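Local coordinates for alpha-L-arabinofuranosidase B (Aspergillus kawachii, PDB 6SXT), which hydrolyses terminal non-reducing alpha-L-arabinofuranosyl residues from arabinoxylan, L-arabinan and arabinogalactan, using a catalytic domain joined to a C-terminal arabinose-binding domain, at residues G395-H400 with K414-D419; G379-Q384 with D419-P424; D352-T357 with N402-L407. All coordinates share one frame; numbering follows the deposited sequence.

Contact 1: residues G395-H400 with K414-D419; sequences GSYIRH and KQFHED. With NAG (2-acetamido-2-deoxy-beta-D-glucopyranose), chain B.
The carboxylate of Asp-419 is gripped from two sequence neighbourhoods at once. Arg-399 NH2 donates to OD2 at 2.8 Å with an N-H...O angle of 175°, an almost straight salt bridge; the acceptor lies in the guanidinium plane, and the bond uses the anti lone pair of OD2. Gln-415 NE2, one helical turn back, reaches OD1 at 2.9 Å from above the carboxylate plane. Both Asp-419 and His-400 bind substrate in the arabinose-binding domain, a beta-trefoil, and here the last residue of helix 414-419 is fastened to strand 396-400, the two axes crossing at 95°. The backbone adds a bond from His-400 N to Asp-419 O at 2.9 Å, and Asp-419 CA sits over one face of the His-400 imidazole as a CH-pi contact, 4.1 Å from the ring centroid. The arginine is folded back on itself: CG lies between the backbone N and the carbonyl carbon (chi1 65°) and the chain bends again at chi2 and chi3, which brings NE to His-400 O and puts Phe-416 CD2 over one face of the guanidinium, NH1 standing 3.7 Å from it, the two planes steeply inclined. NH1 is also hydrogen-bonded to Asn-408, so the group is fixed in rotation. Phe-416 meets Tyr-397 obliquely. At the start of the helix, Lys-414 N donates to O7 of the N-acetylglucosamine. Near its end, His-400 NE2, hydrogen-bonded to Ser-439, also meets a water in the ring plane, and that water donates to Glu-418 O at 2.7 Å.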
loop_
_atom_site.group_PDB
_atom_site.type_symbol
_atom_site.label_atom_id
_atom_site.label_comp_id
_atom_site.label_asym_id
_atom_site.label_seq_id
_atom_site.Cartn_x
_atom_site.Cartn_y
_atom_site.Cartn_z
ATOM N N GLY A 395 1.371 -27.189 10.715
ATOM C CA GLY A 395 0.112 -26.529 10.359
ATOM C C GLY A 395 -0.100 -25.211 11.039
ATOM O O GLY A 395 -1.079 -24.516 10.682
ATOM N N SER A 396 0.754 -24.860 11.989
ATOM C CA SER A 396 0.713 -23.574 12.714
ATOM C C SER A 396 1.907 -22.727 12.270
ATOM O O SER A 396 2.978 -23.274 12.050
ATOM C CB SER A 396 0.634 -23.724 14.182
ATOM O OG SER A 396 -0.646 -24.268 14.497
ATOM N N TYR A 397 1.644 -21.424 12.109
ATOM C CA TYR A 397 2.633 -20.466 11.585
ATOM C C TYR A 397 2.683 -19.244 12.476
ATOM O O TYR A 397 1.734 -18.854 13.098
ATOM C CB TYR A 397 2.244 -20.028 10.169
ATOM C CG TYR A 397 2.168 -21.128 9.160
ATOM C CD1 TYR A 397 1.031 -21.920 9.086
ATOM C CD2 TYR A 397 3.217 -21.398 8.294
ATOM C CE1 TYR A 397 0.936 -22.943 8.171
ATOM C CE2 TYR A 397 3.126 -22.408 7.351
ATOM C CZ TYR A 397 1.977 -23.169 7.297
ATOM O OH TYR A 397 1.906 -24.163 6.363
ATOM N N ILE A 398 3.831 -18.575 12.457
ATOM C CA ILE A 398 4.005 -17.250 13.075
ATOM C C ILE A 398 3.140 -16.253 12.288
ATOM O O ILE A 398 3.274 -16.181 11.059
ATOM C CB ILE A 398 5.477 -16.816 13.098
ATOM C CG1 ILE A 398 6.344 -17.861 13.830
ATOM C CG2 ILE A 398 5.539 -15.441 13.736
ATOM C CD1 ILE A 398 7.792 -17.476 14.000
ATOM N N ARG A 399 2.256 -15.569 12.993
ATOM C CA ARG A 399 1.367 -14.548 12.389
ATOM C C ARG A 399 1.326 -13.373 13.335
ATOM O O ARG A 399 1.438 -13.514 14.567
ATOM C CB ARG A 399 -0.010 -15.134 12.075
ATOM C CG ARG A 399 -0.815 -15.563 13.306
ATOM C CD ARG A 399 -1.620 -14.470 13.964
ATOM N NE ARG A 399 -2.683 -13.975 13.125
ATOM C CZ ARG A 399 -3.821 -14.595 12.876
ATOM N NH1 ARG A 399 -4.152 -15.710 13.532
ATOM N NH2 ARG A 399 -4.658 -14.141 11.959
ATOM N N HIS A 400 1.128 -12.181 12.798
ATOM C CA HIS A 400 0.874 -11.030 13.667
ATOM C C HIS A 400 -0.629 -10.869 13.909
ATOM O O HIS A 400 -1.469 -11.153 13.019
ATOM C CB HIS A 400 1.582 -9.762 13.142
ATOM C CG HIS A 400 1.101 -9.246 11.821
ATOM N ND1 HIS A 400 -0.026 -8.463 11.725
ATOM C CD2 HIS A 400 1.671 -9.319 10.610
ATOM C CE1 HIS A 400 -0.153 -8.093 10.456
ATOM N NE2 HIS A 400 0.855 -8.652 9.741
ATOM N N LYS A 414 -7.564 -15.639 3.481
ATOM C CA LYS A 414 -6.727 -14.497 3.007
ATOM C C LYS A 414 -6.149 -13.755 4.210
ATOM O O LYS A 414 -4.935 -13.436 4.218
ATOM C CB LYS A 414 -7.582 -13.596 2.113
ATOM C CG LYS A 414 -6.867 -12.307 1.717
ATOM C CD LYS A 414 -7.753 -11.446 0.849
ATOM C CE LYS A 414 -7.112 -10.063 0.639
ATOM N NZ LYS A 414 -7.773 -9.501 -0.523
ATOM N N GLN A 415 -6.912 -13.396 5.215
ATOM C CA GLN A 415 -6.397 -12.621 6.340
ATOM C C GLN A 415 -5.243 -13.346 7.074
ATOM O O GLN A 415 -4.186 -12.749 7.347
ATOM C CB GLN A 415 -7.493 -12.280 7.337
ATOM C CG GLN A 415 -7.087 -11.184 8.289
ATOM C CD GLN A 415 -6.683 -9.924 7.550
ATOM O OE1 GLN A 415 -7.465 -9.335 6.806
ATOM N NE2 GLN A 415 -5.432 -9.509 7.693
ATOM N N PHE A 416 -5.413 -14.619 7.412
ATOM C CA PHE A 416 -4.321 -15.380 8.040
ATOM C C PHE A 416 -3.087 -15.383 7.144
ATOM O O PHE A 416 -1.974 -15.124 7.609
ATOM C CB PHE A 416 -4.765 -16.830 8.301
ATOM C CG PHE A 416 -3.713 -17.601 9.040
ATOM C CD1 PHE A 416 -2.617 -18.123 8.404
ATOM C CD2 PHE A 416 -3.803 -17.666 10.426
ATOM C CE1 PHE A 416 -1.636 -18.778 9.134
ATOM C CE2 PHE A 416 -2.813 -18.291 11.160
ATOM C CZ PHE A 416 -1.756 -18.844 10.493
ATOM N N HIS A 417 -3.257 -15.690 5.873
ATOM C CA HIS A 417 -2.148 -15.759 4.900
ATOM C C HIS A 417 -1.353 -14.452 4.958
ATOM O O HIS A 417 -0.104 -14.489 5.022
ATOM C CB HIS A 417 -2.636 -16.013 3.483
ATOM C CG HIS A 417 -3.237 -17.371 3.269
ATOM N ND1 HIS A 417 -3.908 -17.666 2.102
ATOM C CD2 HIS A 417 -3.285 -18.479 4.049
ATOM C CE1 HIS A 417 -4.312 -18.939 2.133
ATOM N NE2 HIS A 417 -3.972 -19.459 3.299
ATOM N N GLU A 418 -2.079 -13.346 4.894
ATOM C CA GLU A 418 -1.417 -12.006 4.880
ATOM C C GLU A 418 -0.693 -11.745 6.194
ATOM O O GLU A 418 0.463 -11.238 6.173
ATOM C CB GLU A 418 -2.438 -10.903 4.598
ATOM C CG GLU A 418 -3.016 -11.004 3.188
ATOM C CD GLU A 418 -3.873 -9.848 2.695
ATOM O OE1 GLU A 418 -4.394 -9.102 3.502
ATOM O OE2 GLU A 418 -4.059 -9.791 1.477
ATOM N N ASP A 419 -1.315 -12.124 7.330
ATOM C CA ASP A 419 -0.763 -11.880 8.680
ATOM C C ASP A 419 0.439 -12.805 8.931
ATOM O O ASP A 419 1.180 -12.569 9.892
ATOM C CB ASP A 419 -1.819 -12.242 9.744
ATOM C CG ASP A 419 -3.065 -11.372 9.863
ATOM O OD1 ASP A 419 -3.088 -10.249 9.248
ATOM O OD2 ASP A 419 -4.011 -11.790 10.670
HETATM C C1 NAG B . -13.777 -14.458 3.353
HETATM C C2 NAG B . -12.935 -15.700 3.702
HETATM C C3 NAG B . -13.780 -16.702 4.529
HETATM C C4 NAG B . -14.263 -15.999 5.779
HETATM C C5 NAG B . -14.997 -14.692 5.415
HETATM C C6 NAG B . -15.318 -13.887 6.667
HETATM C C7 NAG B . -11.077 -16.260 2.251
HETATM C C8 NAG B . -10.689 -16.939 1.011
HETATM N N2 NAG B . -12.375 -16.281 2.542
HETATM O O3 NAG B . -12.954 -17.802 4.929
HETATM O O4 NAG B . -15.063 -16.933 6.552
HETATM O O5 NAG B . -14.209 -13.824 4.540
HETATM O O6 NAG B . -15.555 -12.503 6.311
HETATM O O7 NAG B . -10.333 -15.619 3.001
HETATM O O HOH W 1 2.537 -9.972 7.284
#

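Contact 2: residues G379-Q384 with D419-P424; sequences GLANSQ and DATFCP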
loop_
_atom_site.group_PDB
_atom_site.type_symbol
_atom_site.label_atom_id
_atom_site.label_comp_id
_atom_site.label_asym_id
_atom_site.label_seq_id
_atom_site.Cartn_x
_atom_site.Cartn_y
_atom_site.Cartn_z
ATOM N N GLY A 379 5.744 -18.214 1.052
ATOM C CA GLY A 379 4.842 -17.275 1.715
ATOM C C GLY A 379 3.402 -17.533 1.364
ATOM O O GLY A 379 3.029 -17.657 0.158
ATOM N N LEU A 380 2.576 -17.548 2.377
ATOM C CA LEU A 380 1.162 -17.909 2.199
ATOM C C LEU A 380 0.445 -16.845 1.366
ATOM O O LEU A 380 -0.546 -17.225 0.712
ATOM C CB LEU A 380 0.515 -18.112 3.557
ATOM C CG LEU A 380 1.008 -19.358 4.321
ATOM C CD1 LEU A 380 0.455 -19.358 5.686
ATOM C CD2 LEU A 380 0.573 -20.626 3.587
ATOM N N ALA A 381 0.812 -15.569 1.500
ATOM C CA ALA A 381 0.140 -14.501 0.704
ATOM C C ALA A 381 1.000 -13.948 -0.424
ATOM O O ALA A 381 0.473 -13.143 -1.222
ATOM C CB ALA A 381 -0.277 -13.382 1.608
ATOM N N ASN A 382 2.250 -14.334 -0.502
ATOM C CA ASN A 382 3.158 -13.811 -1.540
ATOM C C ASN A 382 4.254 -14.830 -1.768
ATOM O O ASN A 382 4.982 -15.108 -0.813
ATOM C CB ASN A 382 3.712 -12.432 -1.190
ATOM C CG ASN A 382 4.497 -11.915 -2.376
ATOM O OD1 ASN A 382 5.565 -12.428 -2.699
ATOM N ND2 ASN A 382 3.954 -10.903 -3.056
ATOM N N SER A 383 4.344 -15.351 -2.982
ATOM C CA SER A 383 5.258 -16.482 -3.249
ATOM C C SER A 383 6.734 -16.076 -3.283
ATOM O O SER A 383 7.566 -16.967 -3.312
ATOM C CB SER A 383 4.853 -17.178 -4.535
ATOM O OG SER A 383 5.095 -16.288 -5.583
ATOM N N GLN A 384 7.106 -14.776 -3.272
ATOM C CA GLN A 384 8.514 -14.345 -3.140
ATOM C C GLN A 384 8.959 -14.383 -1.679
ATOM O O GLN A 384 10.115 -14.475 -1.405
ATOM C CB GLN A 384 8.742 -12.853 -3.489
ATOM C CG GLN A 384 8.412 -12.414 -4.862
ATOM C CD GLN A 384 9.047 -11.038 -5.035
ATOM O OE1 GLN A 384 10.203 -10.825 -4.675
ATOM N NE2 GLN A 384 8.198 -10.165 -5.529
ATOM N N ASP A 419 -1.315 -12.124 7.330
ATOM C CA ASP A 419 -0.763 -11.880 8.680
ATOM C C ASP A 419 0.439 -12.805 8.931
ATOM O O ASP A 419 1.180 -12.569 9.892
ATOM C CB ASP A 419 -1.819 -12.242 9.744
ATOM C CG ASP A 419 -3.065 -11.372 9.863
ATOM O OD1 ASP A 419 -3.088 -10.249 9.248
ATOM O OD2 ASP A 419 -4.011 -11.790 10.670
ATOM N N ALA A 420 0.629 -13.831 8.109
ATOM C CA ALA A 420 1.666 -14.879 8.316
ATOM C C ALA A 420 2.762 -14.830 7.252
ATOM O O ALA A 420 3.555 -15.757 7.142
ATOM C CB ALA A 420 1.010 -16.250 8.354
ATOM N N THR A 421 2.818 -13.768 6.432
ATOM C CA THR A 421 3.821 -13.688 5.356
ATOM C C THR A 421 4.845 -12.617 5.695
ATOM O O THR A 421 4.463 -11.488 6.037
ATOM C CB THR A 421 3.131 -13.420 4.017
ATOM O OG1 THR A 421 2.218 -14.475 3.738
ATOM C CG2 THR A 421 4.101 -13.350 2.874
ATOM N N PHE A 422 6.104 -12.986 5.592
ATOM C CA PHE A 422 7.227 -12.090 5.961
ATOM C C PHE A 422 8.258 -12.157 4.862
ATOM O O PHE A 422 8.579 -13.220 4.293
ATOM C CB PHE A 422 7.797 -12.485 7.322
ATOM C CG PHE A 422 6.778 -12.336 8.418
ATOM C CD1 PHE A 422 6.572 -11.155 9.111
ATOM C CD2 PHE A 422 5.955 -13.411 8.718
ATOM C CE1 PHE A 422 5.590 -11.020 10.073
ATOM C CE2 PHE A 422 4.991 -13.295 9.702
ATOM C CZ PHE A 422 4.767 -12.102 10.356
ATOM N N CYS A 423 8.854 -10.992 4.596
ATOM C CA CYS A 423 9.797 -10.815 3.496
ATOM C C CYS A 423 11.177 -10.597 4.073
ATOM O O CYS A 423 11.395 -9.639 4.813
ATOM C CB CYS A 423 9.403 -9.619 2.650
ATOM S SG CYS A 423 7.718 -9.785 1.948
ATOM N N PRO A 424 12.147 -11.507 3.836
ATOM C CA PRO A 424 13.479 -11.338 4.383
ATOM C C PRO A 424 14.089 -10.070 3.780
ATOM O O PRO A 424 13.921 -9.800 2.562
ATOM C CB PRO A 424 14.234 -12.588 3.971
ATOM C CG PRO A 424 13.126 -13.591 3.706
ATOM C CD PRO A 424 11.978 -12.788 3.146
#
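Ala-381 N donates to Thr-421 OG1 at 2.9 Å, with an N-H...O angle of 153°, and this hydroxyl is the centre of the polar contact between loop 379-384 and residues 419-424. The same oxygen is hydrogen-bonded to His-417 O, so the threonine ties the helix just before it to the loop. The CB of Ala-381 comes to 3.5 Å from Thr-421 OG1, a methyl flanking the hydroxyl beside the bonded amide. The placement of the threonine follows from its first torsion: with chi1 at -60° OG1 stands anti to the carbonyl carbon, while CG2 takes the position anti to the backbone N and lies toward Asn-382 and Gly-379.

Apolar packing is modest and divided between that methyl and the residue before it. Thr-421 CG2 approaches Asn-382 CB at 4.2 Å and lies at a similar range from the CA of Gly-379. One residue earlier, Ala-420 CB touches Leu-380 CD1 at 4.1 Å. Leucine and alanine thus meet methyl to methyl, and Leu-380 also packs on Phe-416 and His-417 of the helix.

Within the loop, the chain is shaped by its own bonds. Asn-382 OD1 accepts from Gln-384 N at 2.9 Å, and Gln-384 is anchored in turn to the backbone of Gly-320 and Leu-322.

Covalent linkage completes the join: Cys-423 forms a disulfide with Cys-385, the residue after Gln-384. Asn-382 with Gln-384 makes an Asx turn, set in the connection between strands 374-378 and 386-390 of the beta-trefoil arabinose-binding domain.

Contact 3: residues D352-T357 with N402-L407; sequences DTTVNT and NFELLL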
loop_
_atom_site.group_PDB
_atom_site.type_symbol
_atom_site.label_atom_id
_atom_site.label_comp_id
_atom_site.label_asym_id
_atom_site.label_seq_id
_atom_site.Cartn_x
_atom_site.Cartn_y
_atom_site.Cartn_z
ATOM N N ASP A 352 3.313 -22.238 23.760
ATOM C CA ASP A 352 1.971 -22.326 23.148
ATOM C C ASP A 352 1.852 -21.197 22.095
ATOM O O ASP A 352 2.718 -21.171 21.222
ATOM C CB ASP A 352 0.909 -22.328 24.244
ATOM C CG ASP A 352 1.044 -23.640 25.037
ATOM O OD1 ASP A 352 1.356 -24.659 24.409
ATOM O OD2 ASP A 352 0.858 -23.558 26.238
ATOM N N THR A 353 0.849 -20.342 22.170
ATOM C CA THR A 353 0.661 -19.339 21.066
ATOM C C THR A 353 1.611 -18.164 21.222
ATOM O O THR A 353 1.687 -17.387 20.199
ATOM C CB THR A 353 -0.758 -18.795 20.999
ATOM O OG1 THR A 353 -1.062 -18.069 22.174
ATOM C CG2 THR A 353 -1.766 -19.905 20.790
ATOM N N THR A 354 2.281 -17.960 22.348
ATOM C CA THR A 354 3.152 -16.791 22.567
ATOM C C THR A 354 4.492 -17.040 21.873
ATOM O O THR A 354 5.293 -17.895 22.300
ATOM C CB THR A 354 3.379 -16.481 24.045
ATOM O OG1 THR A 354 2.112 -16.269 24.652
ATOM C CG2 THR A 354 4.212 -15.241 24.233
ATOM N N VAL A 355 4.833 -16.232 20.859
ATOM C CA VAL A 355 6.192 -16.265 20.290
ATOM C C VAL A 355 7.109 -15.389 21.141
ATOM O O VAL A 355 6.761 -14.226 21.498
ATOM C CB VAL A 355 6.140 -15.808 18.807
ATOM C CG1 VAL A 355 7.513 -15.869 18.209
ATOM C CG2 VAL A 355 5.133 -16.622 18.027
ATOM N N ASN A 356 8.254 -15.930 21.521
ATOM C CA ASN A 356 9.152 -15.302 22.508
ATOM C C ASN A 356 10.594 -15.571 22.146
ATOM O O ASN A 356 10.885 -16.229 21.139
ATOM C CB ASN A 356 8.767 -15.708 23.951
ATOM C CG ASN A 356 8.649 -17.211 24.182
ATOM O OD1 ASN A 356 7.815 -17.588 25.045
ATOM N ND2 ASN A 356 9.456 -17.993 23.512
ATOM N N THR A 357 11.523 -15.072 22.977
ATOM C CA THR A 357 12.907 -15.505 22.869
ATOM C C THR A 357 13.257 -16.234 24.178
ATOM O O THR A 357 12.771 -15.808 25.227
ATOM C CB THR A 357 13.887 -14.380 22.550
ATOM O OG1 THR A 357 14.003 -13.564 23.711
ATOM C CG2 THR A 357 13.428 -13.550 21.353
ATOM N N ASN A 402 -2.908 -7.936 16.418
ATOM C CA ASN A 402 -2.709 -6.756 17.278
ATOM C C ASN A 402 -1.210 -6.445 17.364
ATOM O O ASN A 402 -0.718 -5.937 18.374
ATOM C CB ASN A 402 -3.288 -6.958 18.690
ATOM C CG ASN A 402 -4.789 -6.788 18.719
ATOM O OD1 ASN A 402 -5.342 -6.032 17.915
ATOM N ND2 ASN A 402 -5.459 -7.533 19.601
ATOM N N PHE A 403 -0.454 -6.786 16.302
ATOM C CA PHE A 403 0.997 -6.518 16.165
ATOM C C PHE A 403 1.861 -7.303 17.162
ATOM O O PHE A 403 3.076 -7.076 17.226
ATOM C CB PHE A 403 1.310 -5.020 16.266
ATOM C CG PHE A 403 0.574 -4.207 15.222
ATOM C CD1 PHE A 403 0.600 -4.573 13.886
ATOM C CD2 PHE A 403 -0.198 -3.146 15.600
ATOM C CE1 PHE A 403 -0.097 -3.826 12.937
ATOM C CE2 PHE A 403 -0.838 -2.364 14.646
ATOM C CZ PHE A 403 -0.820 -2.747 13.342
ATOM N N GLU A 404 1.275 -8.313 17.811
ATOM C CA GLU A 404 2.072 -9.329 18.536
ATOM C C GLU A 404 2.207 -10.560 17.637
ATOM O O GLU A 404 1.268 -10.909 16.877
ATOM C CB GLU A 404 1.406 -9.708 19.866
ATOM C CG GLU A 404 2.288 -10.686 20.646
ATOM C CD GLU A 404 1.831 -10.932 22.082
ATOM O OE1 GLU A 404 0.929 -10.188 22.528
ATOM O OE2 GLU A 404 2.436 -11.833 22.756
ATOM N N LEU A 405 3.350 -11.232 17.690
ATOM C CA LEU A 405 3.542 -12.474 16.915
ATOM C C LEU A 405 3.004 -13.658 17.740
ATOM O O LEU A 405 3.464 -13.851 18.890
ATOM C CB LEU A 405 4.990 -12.733 16.543
ATOM C CG LEU A 405 5.641 -11.600 15.715
ATOM C CD1 LEU A 405 6.942 -12.077 15.162
ATOM C CD2 LEU A 405 4.728 -11.123 14.602
ATOM N N LEU A 406 2.124 -14.379 17.102
ATOM C CA LEU A 406 1.445 -15.535 17.725
ATOM C C LEU A 406 1.654 -16.726 16.836
ATOM O O LEU A 406 1.878 -16.609 15.632
ATOM C CB LEU A 406 -0.046 -15.294 17.875
ATOM C CG LEU A 406 -0.494 -14.081 18.693
ATOM C CD1 LEU A 406 -1.998 -14.071 18.698
ATOM C CD2 LEU A 406 0.067 -14.060 20.116
ATOM N N LEU A 407 1.707 -17.916 17.450
ATOM C CA LEU A 407 1.722 -19.156 16.693
ATOM C C LEU A 407 0.298 -19.691 16.612
ATOM O O LEU A 407 -0.236 -20.180 17.657
ATOM C CB LEU A 407 2.656 -20.192 17.354
ATOM C CG LEU A 407 2.711 -21.529 16.639
ATOM C CD1 LEU A 407 3.286 -21.401 15.225
ATOM C CD2 LEU A 407 3.558 -22.522 17.420
#
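Thr-353 O is the acceptor of the shorter of the two backbone bonds that join the segments: Leu-407 N donates to it at 2.8 Å with an N-H...O angle of 160°, and Leu-406 CA adds a CA-H...O contact at 3.1 Å. Val-355 N reaches Leu-405 O at 3.4 Å, a weak bond. Together the pair of bonds brackets Thr-354 and Leu-406, the single beta bridge between strands 354-357 and 404-407, whose directions differ by 111°, consistent with the pairing being limited to one bridge. Side chains close in beside it. Val-355 CG2 lies 3.3 Å from Leu-405 O, since CG1 takes the position anti to the backbone N (chi1 -179°) and leaves CG2 beside that nitrogen. Its CB meets Leu-405 CB at 4.0 Å. This meeting of two beta hairpins, 346-359 and 396-409, belongs to the beta-trefoil of the arabinose-binding domain. On the more exposed side, Thr-353 CG2 approaches Leu-407 O at 3.5 Å, and the extended Glu-404 brings OE2 to Thr-354 CG2. Further out, Leu-452, a substrate-binding residue, packs against both Val-355 and Leu-405 and shares backbone hydrogen bonds with each, while Ile-348 backs Val-355 and Ile-398 backs Leu-405.

How the contacts relate
Contacts 1 and 2 have centres about 9 Å apart and share Asp-419: its carboxylate serves contact 1, while the chain runs on into contact 2, where Ala-420 CB packs 3.5 Å from Ile-398 O. Contact 3 joins contact 1 through the hairpin of strands 396-401 and 404-409, with Arg-399 O 2.8 Å from Leu-406 N, a probable hydrogen bond; their centres are about 12 Å apart. Contacts 2 and 3 do not touch. Substrate-binding His-400 and Asp-419 belong to contact 1; Asn-402 and Phe-403 start segment 402-407 without touching 352-357. All four serve the arabinose-binding domain, whereas nucleophile Glu-205 and proton donor Asp-281 are in the catalytic domain.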